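Local atomic coordinates of quinoline 2-oxidoreductase large subunit (Pseudomonas putida, PDB entry 1T3Q), a protein that carries the molybdenum-pterin cytosine dinucleotide site of quinoline 2-oxidoreductase, a molybdenum hydroxylase of the xanthine dehydrogenase family that oxidises quinoline at carbon 2. Residues 178-183 with 312-317; 304-309 with 390-395; 343-348 with 413-418; 403-408 with 424-429; 634-639 with 731-736. All blocks are in the same frame, centred on the assembly; numbering follows the deposited sequence.

Interaction 1 of 5, residues 178-183 with 312-317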
# COMPACT_ATOMS: atom_id res chain seq x y z
N PRO B 178 -48.98 -27.19 -36.00
CA PRO B 178 -49.13 -28.06 -37.17
C PRO B 178 -47.86 -28.83 -37.52
O PRO B 178 -47.93 -29.94 -38.06
CB PRO B 178 -49.58 -27.10 -38.27
CG PRO B 178 -49.00 -25.78 -37.84
CD PRO B 178 -49.24 -25.78 -36.36
N ILE B 179 -46.70 -28.26 -37.23
CA ILE B 179 -45.45 -28.95 -37.53
C ILE B 179 -45.30 -30.17 -36.61
O ILE B 179 -44.99 -31.27 -37.07
CB ILE B 179 -44.22 -28.02 -37.38
CG1 ILE B 179 -44.31 -26.89 -38.42
CG2 ILE B 179 -42.93 -28.81 -37.57
CD1 ILE B 179 -43.18 -25.87 -38.36
N PHE B 180 -45.52 -29.97 -35.31
CA PHE B 180 -45.41 -31.07 -34.36
C PHE B 180 -46.49 -32.12 -34.62
O PHE B 180 -46.30 -33.29 -34.31
CB PHE B 180 -45.53 -30.56 -32.92
CG PHE B 180 -44.26 -29.98 -32.39
CD1 PHE B 180 -43.96 -28.64 -32.60
CD2 PHE B 180 -43.33 -30.79 -31.74
CE1 PHE B 180 -42.74 -28.11 -32.16
CE2 PHE B 180 -42.12 -30.26 -31.30
CZ PHE B 180 -41.82 -28.92 -31.52
N ALA B 181 -47.60 -31.69 -35.19
CA ALA B 181 -48.70 -32.60 -35.46
C ALA B 181 -48.47 -33.48 -36.69
O ALA B 181 -49.00 -34.58 -36.77
CB ALA B 181 -50.00 -31.82 -35.62
N SER B 182 -47.68 -33.00 -37.65
CA SER B 182 -47.45 -33.74 -38.88
C SER B 182 -46.04 -34.26 -39.14
O SER B 182 -45.84 -35.07 -40.05
CB SER B 182 -47.89 -32.90 -40.09
OG SER B 182 -49.27 -32.59 -40.02
N SER B 183 -45.06 -33.78 -38.38
CA SER B 183 -43.68 -34.22 -38.57
C SER B 183 -43.54 -35.72 -38.37
O SER B 183 -44.30 -36.33 -37.61
CB SER B 183 -42.75 -33.48 -37.62
OG SER B 183 -43.10 -33.73 -36.27
N PHE B 312 -34.02 -31.23 -38.55
CA PHE B 312 -34.85 -30.47 -37.63
C PHE B 312 -35.83 -29.56 -38.37
O PHE B 312 -35.42 -28.74 -39.19
CB PHE B 312 -33.99 -29.62 -36.69
CG PHE B 312 -32.96 -30.40 -35.93
CD1 PHE B 312 -33.17 -31.74 -35.62
CD2 PHE B 312 -31.79 -29.79 -35.50
CE1 PHE B 312 -32.22 -32.47 -34.89
CE2 PHE B 312 -30.83 -30.50 -34.77
CZ PHE B 312 -31.05 -31.84 -34.47
N LEU B 313 -37.11 -29.70 -38.05
CA LEU B 313 -38.14 -28.89 -38.68
C LEU B 313 -38.59 -27.73 -37.80
O LEU B 313 -39.03 -26.69 -38.30
CB LEU B 313 -39.35 -29.76 -39.01
CG LEU B 313 -39.09 -30.96 -39.93
CD1 LEU B 313 -40.39 -31.74 -40.12
CD2 LEU B 313 -38.55 -30.46 -41.27
N ALA B 314 -38.48 -27.91 -36.49
CA ALA B 314 -38.89 -26.86 -35.57
C ALA B 314 -38.41 -27.10 -34.15
O ALA B 314 -38.21 -28.24 -33.73
CB ALA B 314 -40.41 -26.75 -35.57
N LEU B 315 -38.21 -26.01 -33.43
CA LEU B 315 -37.79 -26.08 -32.04
C LEU B 315 -38.64 -25.11 -31.24
O LEU B 315 -38.73 -23.92 -31.55
CB LEU B 315 -36.31 -25.73 -31.89
CG LEU B 315 -35.77 -25.83 -30.45
CD1 LEU B 315 -34.26 -25.98 -30.47
CD2 LEU B 315 -36.17 -24.59 -29.66
N GLU B 316 -39.27 -25.63 -30.20
CA GLU B 316 -40.11 -24.82 -29.33
C GLU B 316 -39.50 -24.84 -27.93
O GLU B 316 -39.05 -25.89 -27.47
CB GLU B 316 -41.52 -25.40 -29.30
CG GLU B 316 -42.48 -24.69 -28.38
CD GLU B 316 -43.91 -25.13 -28.61
OE1 GLU B 316 -44.16 -26.36 -28.66
OE2 GLU B 316 -44.79 -24.25 -28.75
N ASN B 317 -39.46 -23.69 -27.27
CA ASN B 317 -38.91 -23.64 -25.92
C ASN B 317 -39.52 -22.55 -25.06
O ASN B 317 -39.49 -21.37 -25.40
CB ASN B 317 -37.40 -23.45 -25.94
CG ASN B 317 -36.77 -23.65 -24.56
OD1 ASN B 317 -35.96 -22.84 -24.10
ND2 ASN B 317 -37.13 -24.74 -23.89
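Ile179 of the helix sets its CG2 methyl into the hollow between Leu313 and Ala314, 4.0 Å from Leu313 CB and 3.8 Å from Ala314 CB. Its other branch closes on the same small side chain, with CD1 4.0 Å from Ala314 CB, so the alanine methyl is the bump held between the two arms of the isoleucine. The torsion explains this: CG2 lies anti to the backbone N while CG1 runs beside that nitrogen (chi1 -64°), spreading both branches over the strand. One residue on, the Phe180 ring reaches farther along the strand and lays CE1 4.1 Å from Glu316 CB, meeting it obliquely. At the other end Ser183 CB approaches Leu313 CD1 at 3.9 Å, just past the last helical residue; its hydroxyl is engaged elsewhere, with Gly185 O. The crossing is purely one of van der Waals contact. The short segment axes pass 8.8 Å apart at 126°; Ile179 and Ala314 have the nearest CA atoms. Phe180 also makes a cation-pi contact with Arg188. Leu313 and Ala314 both face Ala305 in a classic beta bulge. Helix 177-182 thus lies against the antiparallel pair of strands 298-306 and 312-322, with Ile179 touching Ala305 on the first and Ala352 on strand 352-360, the next neighbour in the sheet.

Interaction 2 of 5, residues 304-309 with 390-395; sequences LAFDGD and ARQLGL
The Phe306 ring meets Gln392 at its edge, where the amide carbon CD lies in the ring plane, 3.8 Å from CZ. The amide itself is turned 56° from the ring, and its OE1 comes in obliquely, 3.5 Å from Phe306 CZ. Leu393 CD1 also approaches at a slant, 3.7 Å from Phe306 CE1, and its CD2 lies 4.1 Å from Gly308 O. Phe306 CG stands between its backbone N and carbonyl carbon (chi1 50°), which swings the ring toward the helix end. A serine at this position would probably leave Leu393 without its main apolar partner and the Gln392 side chain free to turn. Farther along, Leu395 CD1 lies 3.7 Å from Asp309 O, a carbonyl that Arg403 binds. Two turn motifs flank the contact. Asp307 OD2 accepts from Asp309 N at 2.8 Å, an Asx turn in the loop after strand 298-306, while Gly394, at positive phi, is the C-prime residue of the Schellman motif that ends helix 375-393.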
# COMPACT_ATOMS: atom_id res chain seq x y z
N LEU B 304 -38.81 -30.67 -30.02
CA LEU B 304 -38.07 -30.68 -31.28
C LEU B 304 -38.81 -31.56 -32.28
O LEU B 304 -39.14 -32.71 -31.99
CB LEU B 304 -36.66 -31.23 -31.06
CG LEU B 304 -35.73 -31.36 -32.27
CD1 LEU B 304 -35.41 -29.98 -32.83
CD2 LEU B 304 -34.44 -32.06 -31.84
N ALA B 305 -39.09 -31.01 -33.45
CA ALA B 305 -39.78 -31.75 -34.50
C ALA B 305 -38.74 -32.03 -35.58
O ALA B 305 -37.89 -31.19 -35.85
CB ALA B 305 -40.92 -30.91 -35.07
N PHE B 306 -38.81 -33.21 -36.19
CA PHE B 306 -37.85 -33.57 -37.22
C PHE B 306 -38.44 -34.51 -38.27
O PHE B 306 -39.44 -35.18 -38.02
CB PHE B 306 -36.61 -34.20 -36.57
CG PHE B 306 -36.92 -35.30 -35.59
CD1 PHE B 306 -36.96 -36.62 -36.00
CD2 PHE B 306 -37.19 -35.00 -34.25
CE1 PHE B 306 -37.25 -37.65 -35.09
CE2 PHE B 306 -37.48 -36.01 -33.34
CZ PHE B 306 -37.51 -37.34 -33.76
N ASP B 307 -37.81 -34.57 -39.44
CA ASP B 307 -38.31 -35.44 -40.49
C ASP B 307 -37.69 -36.83 -40.42
O ASP B 307 -36.86 -37.10 -39.54
CB ASP B 307 -38.10 -34.79 -41.87
CG ASP B 307 -36.65 -34.78 -42.32
OD1 ASP B 307 -36.36 -34.09 -43.32
OD2 ASP B 307 -35.80 -35.46 -41.71
N GLY B 308 -38.10 -37.70 -41.33
CA GLY B 308 -37.60 -39.07 -41.34
C GLY B 308 -36.11 -39.24 -41.47
O GLY B 308 -35.58 -40.32 -41.21
N ASP B 309 -35.42 -38.18 -41.88
CA ASP B 309 -33.97 -38.23 -42.06
C ASP B 309 -33.26 -37.60 -40.86
O ASP B 309 -32.03 -37.59 -40.80
CB ASP B 309 -33.58 -37.49 -43.34
CG ASP B 309 -34.06 -38.21 -44.59
OD1 ASP B 309 -34.41 -37.52 -45.58
OD2 ASP B 309 -34.08 -39.46 -44.58
N ALA B 390 -32.06 -39.05 -32.30
CA ALA B 390 -31.16 -39.93 -33.01
C ALA B 390 -31.50 -41.39 -32.71
O ALA B 390 -31.68 -42.19 -33.63
CB ALA B 390 -29.70 -39.64 -32.63
N ARG B 391 -31.59 -41.73 -31.42
CA ARG B 391 -31.91 -43.10 -31.03
C ARG B 391 -33.24 -43.55 -31.63
O ARG B 391 -33.38 -44.70 -32.04
CB ARG B 391 -31.97 -43.25 -29.51
CG ARG B 391 -30.62 -43.37 -28.83
CD ARG B 391 -30.78 -43.80 -27.36
NE ARG B 391 -31.55 -42.83 -26.60
CZ ARG B 391 -31.05 -41.71 -26.09
NH1 ARG B 391 -31.83 -40.88 -25.42
NH2 ARG B 391 -29.76 -41.42 -26.24
N GLN B 392 -34.20 -42.65 -31.66
CA GLN B 392 -35.51 -42.97 -32.21
C GLN B 392 -35.42 -43.32 -33.70
O GLN B 392 -36.15 -44.18 -34.19
CB GLN B 392 -36.46 -41.79 -32.00
CG GLN B 392 -37.76 -41.88 -32.77
CD GLN B 392 -38.67 -40.70 -32.49
OE1 GLN B 392 -39.45 -40.28 -33.35
NE2 GLN B 392 -38.59 -40.16 -31.28
N LEU B 393 -34.50 -42.68 -34.41
CA LEU B 393 -34.32 -42.91 -35.84
C LEU B 393 -33.26 -43.96 -36.17
O LEU B 393 -33.13 -44.38 -37.32
CB LEU B 393 -33.97 -41.59 -36.53
CG LEU B 393 -35.06 -40.52 -36.46
CD1 LEU B 393 -34.54 -39.21 -37.00
CD2 LEU B 393 -36.28 -41.00 -37.26
N GLY B 394 -32.50 -44.38 -35.17
CA GLY B 394 -31.47 -45.36 -35.43
C GLY B 394 -30.23 -44.73 -36.03
O GLY B 394 -29.45 -45.39 -36.72
N LEU B 395 -30.04 -43.44 -35.77
CA LEU B 395 -28.88 -42.71 -36.27
C LEU B 395 -27.93 -42.50 -35.09
O LEU B 395 -28.36 -42.50 -33.94
CB LEU B 395 -29.28 -41.33 -36.79
CG LEU B 395 -30.21 -41.20 -38.00
CD1 LEU B 395 -30.60 -39.74 -38.17
CD2 LEU B 395 -29.51 -41.72 -39.25

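Interaction 3 of 5, residues 343-348 with 413-418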
# COMPACT_ATOMS: atom_id res chain seq x y z
N VAL B 343 -29.54 -17.84 -27.82
CA VAL B 343 -28.64 -18.78 -28.50
C VAL B 343 -29.14 -20.22 -28.45
O VAL B 343 -28.36 -21.16 -28.58
CB VAL B 343 -27.22 -18.74 -27.88
CG1 VAL B 343 -26.63 -17.34 -27.98
CG2 VAL B 343 -27.28 -19.18 -26.43
N ILE B 344 -30.45 -20.38 -28.27
CA ILE B 344 -31.06 -21.71 -28.16
C ILE B 344 -30.86 -22.64 -29.37
O ILE B 344 -30.91 -23.86 -29.22
CB ILE B 344 -32.58 -21.58 -27.86
CG1 ILE B 344 -33.11 -22.88 -27.26
CG2 ILE B 344 -33.35 -21.25 -29.13
CD1 ILE B 344 -32.64 -23.13 -25.84
N LEU B 345 -30.63 -22.07 -30.55
CA LEU B 345 -30.44 -22.90 -31.75
C LEU B 345 -29.00 -23.38 -31.84
O LEU B 345 -28.68 -24.29 -32.62
CB LEU B 345 -30.79 -22.12 -33.01
CG LEU B 345 -32.24 -21.64 -33.09
CD1 LEU B 345 -32.48 -20.93 -34.41
CD2 LEU B 345 -33.16 -22.84 -32.94
N GLY B 346 -28.14 -22.77 -31.05
CA GLY B 346 -26.74 -23.14 -31.05
C GLY B 346 -26.11 -23.21 -32.43
O GLY B 346 -26.11 -22.25 -33.20
N VAL B 347 -25.59 -24.39 -32.73
CA VAL B 347 -24.88 -24.66 -33.97
C VAL B 347 -25.73 -25.21 -35.12
O VAL B 347 -25.22 -25.48 -36.22
CB VAL B 347 -23.74 -25.66 -33.61
CG1 VAL B 347 -23.93 -26.98 -34.30
CG2 VAL B 347 -22.41 -25.04 -33.88
N TYR B 348 -27.04 -25.34 -34.89
CA TYR B 348 -27.93 -25.95 -35.86
C TYR B 348 -28.83 -25.06 -36.70
O TYR B 348 -29.13 -23.93 -36.33
CB TYR B 348 -28.79 -26.98 -35.14
CG TYR B 348 -27.99 -27.87 -34.20
CD1 TYR B 348 -27.31 -28.98 -34.67
CD2 TYR B 348 -27.90 -27.57 -32.84
CE1 TYR B 348 -26.55 -29.79 -33.81
CE2 TYR B 348 -27.16 -28.36 -31.97
CZ TYR B 348 -26.49 -29.47 -32.46
OH TYR B 348 -25.75 -30.25 -31.60
N PHE B 413 -23.80 -17.68 -42.45
CA PHE B 413 -25.19 -18.13 -42.33
C PHE B 413 -25.90 -17.50 -41.14
O PHE B 413 -25.40 -17.53 -40.02
CB PHE B 413 -25.21 -19.66 -42.17
CG PHE B 413 -26.58 -20.23 -42.06
CD1 PHE B 413 -27.36 -20.44 -43.19
CD2 PHE B 413 -27.12 -20.52 -40.81
CE1 PHE B 413 -28.66 -20.94 -43.08
CE2 PHE B 413 -28.42 -21.01 -40.68
CZ PHE B 413 -29.19 -21.22 -41.82
N THR B 414 -27.07 -16.92 -41.38
CA THR B 414 -27.85 -16.30 -40.31
C THR B 414 -29.03 -17.19 -39.96
O THR B 414 -29.90 -17.44 -40.80
CB THR B 414 -28.38 -14.90 -40.71
OG1 THR B 414 -27.27 -14.04 -41.01
CG2 THR B 414 -29.17 -14.29 -39.57
N ASN B 415 -29.09 -17.68 -38.72
CA ASN B 415 -30.18 -18.55 -38.33
C ASN B 415 -31.47 -17.80 -38.02
O ASN B 415 -31.52 -16.58 -38.06
CB ASN B 415 -29.78 -19.45 -37.14
CG ASN B 415 -29.58 -18.68 -35.85
OD1 ASN B 415 -30.13 -17.59 -35.66
ND2 ASN B 415 -28.81 -19.26 -34.94
N ARG B 416 -32.52 -18.56 -37.73
CA ARG B 416 -33.83 -18.00 -37.43
C ARG B 416 -33.85 -16.95 -36.33
O ARG B 416 -34.69 -16.04 -36.36
CB ARG B 416 -34.81 -19.13 -37.08
CG ARG B 416 -36.20 -18.65 -36.67
CD ARG B 416 -36.97 -18.05 -37.85
NE ARG B 416 -38.28 -17.56 -37.42
CZ ARG B 416 -38.47 -16.43 -36.76
NH1 ARG B 416 -39.70 -16.07 -36.41
NH2 ARG B 416 -37.45 -15.64 -36.46
N LEU B 417 -32.94 -17.05 -35.37
CA LEU B 417 -32.91 -16.10 -34.27
C LEU B 417 -31.93 -14.94 -34.47
O LEU B 417 -31.59 -14.22 -33.53
CB LEU B 417 -32.61 -16.82 -32.95
CG LEU B 417 -33.68 -17.84 -32.53
CD1 LEU B 417 -33.31 -18.45 -31.19
CD2 LEU B 417 -35.04 -17.16 -32.44
N GLY B 418 -31.48 -14.77 -35.71
CA GLY B 418 -30.59 -13.67 -36.03
C GLY B 418 -29.12 -13.78 -35.69
O GLY B 418 -28.43 -12.77 -35.65
O HOH W 1 -27.70 -21.78 -35.45
O HOH W 2 -27.24 -19.94 -32.19
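Leu345 and Leu417 are the closest backbone pair, CA atoms 7.7 Å apart, and each lies in a tight turn: type I from Val343 to Gly346, type II' from Leu345 to Tyr348, and type I from Asn415 to Gly418. Leu345 points its CD1 branch between Leu417 and Asn415, 3.8 Å from Leu417 CG and 3.9 Å from Asn415 CG, the side chains crossing at a slant. With CG anti to the carbonyl carbon (chi1 -61°), Leu345 is directed at the other turn, and Leu417, of much the same torsion, answers it. Ile344 CG2 presses on Leu417 CD1 at 3.5 Å, tighter than usual for two methyl groups. Polar contact goes through water. Water 1 donates to Gly346 O and to Tyr348 O, the latter at 2.7 Å, and accepts from Asn415 ND2 at 2.8 Å; water 2 links Gly346 O to the same amide, the ND2 leg being weak. The other end of that amide is taken up by backbone: Asn415 OD1 receives Gln419 N, and Leu417 N weakly at 2.9 Å. Arg416 lays only its CB near Leu345, while its guanidinium forms a salt bridge with Asp174. Val353 of strand 352-360 backs Leu345 and Leu417. The arrangement is a packing of turn on turn, two leucines crossing beside a water-bridged asparagine, joining the loop after helix 337-342 to the hairpin of strands 413-414 and 420-421.

Interaction 4 of 5, residues 403-408 with 424-429; sequences RNVVMP and GTYLQT
Val406 CB lies at the edge of the Tyr426 ring, in its plane and 3.8 Å from CD2, in a loop-on-helix-N-terminus contact: the loop after helix 397-402 packs on the first turn of helix 426-437, with Thr425 at the N-cap position. The Val406 carbonyl O also sits near the ring plane, 3.7 Å from the same CD2. Leu427 meets the Met407-Pro408 end of the loop: its CD2 lies 3.8 Å from Met407 CE and 4.0 Å from Pro408 CD. The methionine leads away at its CB, but bends at chi2 and chi3 (-72° and -81°) bring its methyl back to the leucine. Replacing Tyr426 by an alanine would probably open a gap beside Val406 and leave Asn464 ND2 without the tyrosine hydroxyl that takes its weak hydrogen bond. A second shell fixes these groups: His421 meets the tyrosine ring with planes at about 90°, Val347 pairs with Val406 by backbone, and Asp410 OD1 accepts from Met407 N. At the helix start the carbonyl O of Thr425 accepts from both Thr429 N and Thr429 OG1. Where loop and helix face each other, water 3 donates to Val406 O at 2.7 Å and accepts from Leu427 N at 2.9 Å.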
# COMPACT_ATOMS: atom_id res chain seq x y z
N ARG B 403 -26.27 -33.67 -40.06
CA ARG B 403 -27.38 -33.32 -40.93
C ARG B 403 -28.10 -32.02 -40.58
O ARG B 403 -28.97 -31.58 -41.33
CB ARG B 403 -28.39 -34.47 -40.95
CG ARG B 403 -27.79 -35.80 -41.37
CD ARG B 403 -28.81 -36.91 -41.36
NE ARG B 403 -28.21 -38.18 -41.77
CZ ARG B 403 -28.90 -39.29 -42.00
NH1 ARG B 403 -28.26 -40.39 -42.37
NH2 ARG B 403 -30.22 -39.30 -41.87
N ASN B 404 -27.73 -31.40 -39.47
CA ASN B 404 -28.38 -30.16 -39.06
C ASN B 404 -27.44 -29.01 -38.75
O ASN B 404 -27.88 -27.86 -38.61
CB ASN B 404 -29.27 -30.44 -37.85
CG ASN B 404 -30.45 -31.32 -38.19
OD1 ASN B 404 -31.40 -30.86 -38.82
ND2 ASN B 404 -30.38 -32.59 -37.80
N VAL B 405 -26.16 -29.30 -38.64
CA VAL B 405 -25.17 -28.28 -38.31
C VAL B 405 -24.91 -27.31 -39.47
O VAL B 405 -25.07 -27.67 -40.64
CB VAL B 405 -23.83 -28.93 -37.91
CG1 VAL B 405 -23.17 -29.58 -39.12
CG2 VAL B 405 -22.92 -27.91 -37.30
N VAL B 406 -24.54 -26.08 -39.14
CA VAL B 406 -24.21 -25.12 -40.17
C VAL B 406 -22.96 -25.71 -40.81
O VAL B 406 -21.97 -25.96 -40.13
CB VAL B 406 -23.88 -23.73 -39.59
CG1 VAL B 406 -23.35 -22.81 -40.69
CG2 VAL B 406 -25.13 -23.12 -38.97
N MET B 407 -23.03 -25.95 -42.11
CA MET B 407 -21.92 -26.56 -42.84
C MET B 407 -20.86 -25.57 -43.31
O MET B 407 -21.11 -24.37 -43.43
CB MET B 407 -22.46 -27.33 -44.05
CG MET B 407 -23.37 -28.50 -43.70
SD MET B 407 -22.48 -29.89 -42.99
CE MET B 407 -21.83 -30.67 -44.49
N PRO B 408 -19.64 -26.07 -43.59
CA PRO B 408 -18.54 -25.21 -44.04
C PRO B 408 -18.97 -24.34 -45.22
O PRO B 408 -18.64 -23.16 -45.30
CB PRO B 408 -17.46 -26.22 -44.42
CG PRO B 408 -17.69 -27.33 -43.43
CD PRO B 408 -19.19 -27.47 -43.45
N GLY B 424 -16.07 -21.06 -38.17
CA GLY B 424 -16.02 -22.01 -37.08
C GLY B 424 -15.84 -23.43 -37.59
O GLY B 424 -15.96 -23.68 -38.79
N THR B 425 -15.57 -24.36 -36.68
CA THR B 425 -15.36 -25.76 -37.06
C THR B 425 -16.44 -26.71 -36.55
O THR B 425 -16.13 -27.78 -36.01
CB THR B 425 -14.00 -26.24 -36.53
OG1 THR B 425 -13.85 -25.86 -35.16
CG2 THR B 425 -12.87 -25.64 -37.35
N TYR B 426 -17.70 -26.34 -36.73
CA TYR B 426 -18.79 -27.18 -36.26
C TYR B 426 -18.72 -28.62 -36.76
O TYR B 426 -18.69 -29.56 -35.97
CB TYR B 426 -20.15 -26.59 -36.66
CG TYR B 426 -20.37 -25.15 -36.26
CD1 TYR B 426 -19.62 -24.54 -35.25
CD2 TYR B 426 -21.36 -24.39 -36.89
CE1 TYR B 426 -19.87 -23.22 -34.86
CE2 TYR B 426 -21.62 -23.08 -36.51
CZ TYR B 426 -20.87 -22.50 -35.50
OH TYR B 426 -21.13 -21.20 -35.13
N LEU B 427 -18.71 -28.79 -38.09
CA LEU B 427 -18.66 -30.12 -38.67
C LEU B 427 -17.42 -30.89 -38.26
O LEU B 427 -17.51 -32.04 -37.83
CB LEU B 427 -18.72 -30.05 -40.21
CG LEU B 427 -18.68 -31.43 -40.89
CD1 LEU B 427 -19.87 -32.26 -40.42
CD2 LEU B 427 -18.71 -31.27 -42.40
N GLN B 428 -16.26 -30.25 -38.38
CA GLN B 428 -15.01 -30.91 -38.03
C GLN B 428 -14.97 -31.32 -36.56
O GLN B 428 -14.33 -32.31 -36.20
CB GLN B 428 -13.82 -30.01 -38.37
CG GLN B 428 -12.47 -30.59 -37.97
CD GLN B 428 -11.29 -29.89 -38.64
OE1 GLN B 428 -11.35 -28.70 -38.94
NE2 GLN B 428 -10.21 -30.63 -38.84
N THR B 429 -15.66 -30.56 -35.71
CA THR B 429 -15.71 -30.90 -34.29
C THR B 429 -16.47 -32.21 -34.07
O THR B 429 -16.03 -33.07 -33.32
CB THR B 429 -16.39 -29.78 -33.46
OG1 THR B 429 -15.50 -28.66 -33.38
CG2 THR B 429 -16.71 -30.27 -32.07
O HOH W 3 -19.33 -26.68 -39.91

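Interaction 5 of 5, residues 634-639 with 731-736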
# COMPACT_ATOMS: atom_id res chain seq x y z
N ASP B 634 -18.11 -7.12 -34.22
CA ASP B 634 -19.16 -8.11 -34.43
C ASP B 634 -18.98 -9.23 -33.40
O ASP B 634 -18.08 -9.18 -32.56
CB ASP B 634 -19.02 -8.66 -35.86
CG ASP B 634 -20.27 -9.36 -36.36
OD1 ASP B 634 -20.25 -9.81 -37.53
OD2 ASP B 634 -21.27 -9.46 -35.63
N LEU B 635 -19.85 -10.23 -33.46
CA LEU B 635 -19.75 -11.35 -32.55
C LEU B 635 -18.44 -12.08 -32.83
O LEU B 635 -17.93 -12.03 -33.95
CB LEU B 635 -20.90 -12.34 -32.78
CG LEU B 635 -22.34 -11.85 -32.73
CD1 LEU B 635 -23.27 -13.02 -32.97
CD2 LEU B 635 -22.63 -11.21 -31.37
N VAL B 636 -17.90 -12.73 -31.82
CA VAL B 636 -16.68 -13.53 -31.97
C VAL B 636 -17.09 -14.88 -31.39
O VAL B 636 -16.98 -15.12 -30.19
CB VAL B 636 -15.51 -12.93 -31.17
CG1 VAL B 636 -14.27 -13.84 -31.29
CG2 VAL B 636 -15.17 -11.54 -31.71
N LEU B 637 -17.57 -15.76 -32.26
CA LEU B 637 -18.05 -17.08 -31.86
C LEU B 637 -17.00 -18.17 -31.80
O LEU B 637 -16.33 -18.45 -32.80
CB LEU B 637 -19.15 -17.53 -32.81
CG LEU B 637 -20.31 -16.56 -33.03
CD1 LEU B 637 -21.30 -17.15 -34.02
CD2 LEU B 637 -20.98 -16.26 -31.70
N ALA B 638 -16.86 -18.80 -30.64
CA ALA B 638 -15.92 -19.91 -30.48
C ALA B 638 -16.81 -21.15 -30.57
O ALA B 638 -18.03 -21.03 -30.54
CB ALA B 638 -15.24 -19.84 -29.12
N ASN B 639 -16.21 -22.33 -30.66
CA ASN B 639 -17.02 -23.54 -30.75
C ASN B 639 -16.25 -24.76 -30.29
O ASN B 639 -15.04 -24.70 -30.08
CB ASN B 639 -17.52 -23.74 -32.19
CG ASN B 639 -16.41 -24.15 -33.14
OD1 ASN B 639 -16.14 -25.33 -33.33
ND2 ASN B 639 -15.76 -23.16 -33.73
N SER B 731 -10.14 -15.55 -35.52
CA SER B 731 -11.14 -14.51 -35.69
C SER B 731 -10.45 -13.35 -36.39
O SER B 731 -9.35 -12.95 -36.01
CB SER B 731 -11.65 -14.02 -34.34
OG SER B 731 -12.25 -12.75 -34.49
N PRO B 732 -11.07 -12.81 -37.44
CA PRO B 732 -10.46 -11.68 -38.14
C PRO B 732 -10.75 -10.37 -37.42
O PRO B 732 -10.29 -9.30 -37.84
CB PRO B 732 -11.12 -11.75 -39.52
CG PRO B 732 -12.49 -12.24 -39.20
CD PRO B 732 -12.23 -13.34 -38.18
N LEU B 733 -11.49 -10.46 -36.33
CA LEU B 733 -11.89 -9.28 -35.55
C LEU B 733 -11.09 -9.05 -34.28
O LEU B 733 -11.33 -8.09 -33.55
CB LEU B 733 -13.37 -9.40 -35.18
CG LEU B 733 -14.29 -9.87 -36.31
CD1 LEU B 733 -15.72 -9.90 -35.81
CD2 LEU B 733 -14.16 -8.93 -37.51
N VAL B 734 -10.12 -9.92 -34.01
CA VAL B 734 -9.31 -9.81 -32.81
C VAL B 734 -7.84 -10.01 -33.17
O VAL B 734 -7.51 -10.87 -33.98
CB VAL B 734 -9.72 -10.91 -31.80
CG1 VAL B 734 -9.01 -10.71 -30.47
CG2 VAL B 734 -11.24 -10.90 -31.60
N PRO B 735 -6.94 -9.19 -32.60
CA PRO B 735 -5.53 -9.38 -32.96
C PRO B 735 -5.06 -10.80 -32.67
O PRO B 735 -5.47 -11.42 -31.69
CB PRO B 735 -4.79 -8.32 -32.12
CG PRO B 735 -5.81 -7.81 -31.14
CD PRO B 735 -7.13 -7.94 -31.85
N GLY B 736 -4.23 -11.33 -33.56
CA GLY B 736 -3.73 -12.68 -33.39
C GLY B 736 -4.75 -13.76 -33.67
O GLY B 736 -4.43 -14.95 -33.59
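Val636 and Ser731 bring their CA atoms closest, 6.7 Å apart, where the chain leading into strand 636-649 passes a type I turn running from Ser731 to Val734. Ser731 OG, anti to its own nitrogen (chi1 160°), folds back to accept from Leu733 N at 3.0 Å, an ST turn that shapes the loop. Leu733 leads the contact from this turn: CD1 comes 3.5 Å from Asp634 CB and 3.6 Å from Leu635 O, a methyl set against the backbone and the root of the aspartate. The Asp634 carboxylate has its own mate, a salt bridge from OD1 to Arg422. Val636 divides its two methyls, CG1 lying 3.9 Å from Ser731 OG and CG2 4.0 Å from Val734 CG2, the two valines crossing at about a right angle. The side chain of Val734 is about 8 Å from the bound pterin cytosine dinucleotide. It also packs on Val551 and Ala554 of helix 549-576, while strand 636-649 pairs with strand 454-467 beyond, placing the loop between helix and sheet.

How the interactions relate
Interactions 1 and 2 are surface contacts on neighbouring strands of one sheet: Leu313 N and Ala314 O bond to Ala305, and the first rests on van der Waals contact, mostly between apolar side chains, while the second brings an amide to a ring. Interaction 3 is buried and the most hydrated, with two waters at Asn415; interaction 4, partly buried, uses a single water. These two share a boundary, since Val347 O bonds to Val406 N. Arg403 and Asn404 carry interaction 4 to the others, through Asp309 O of interaction 2 and Phe312 N of interaction 1. Interaction 5, also partly buried, joins a strand of another sheet to a loop, its centre about 33 Å from those of interactions 1 and 2.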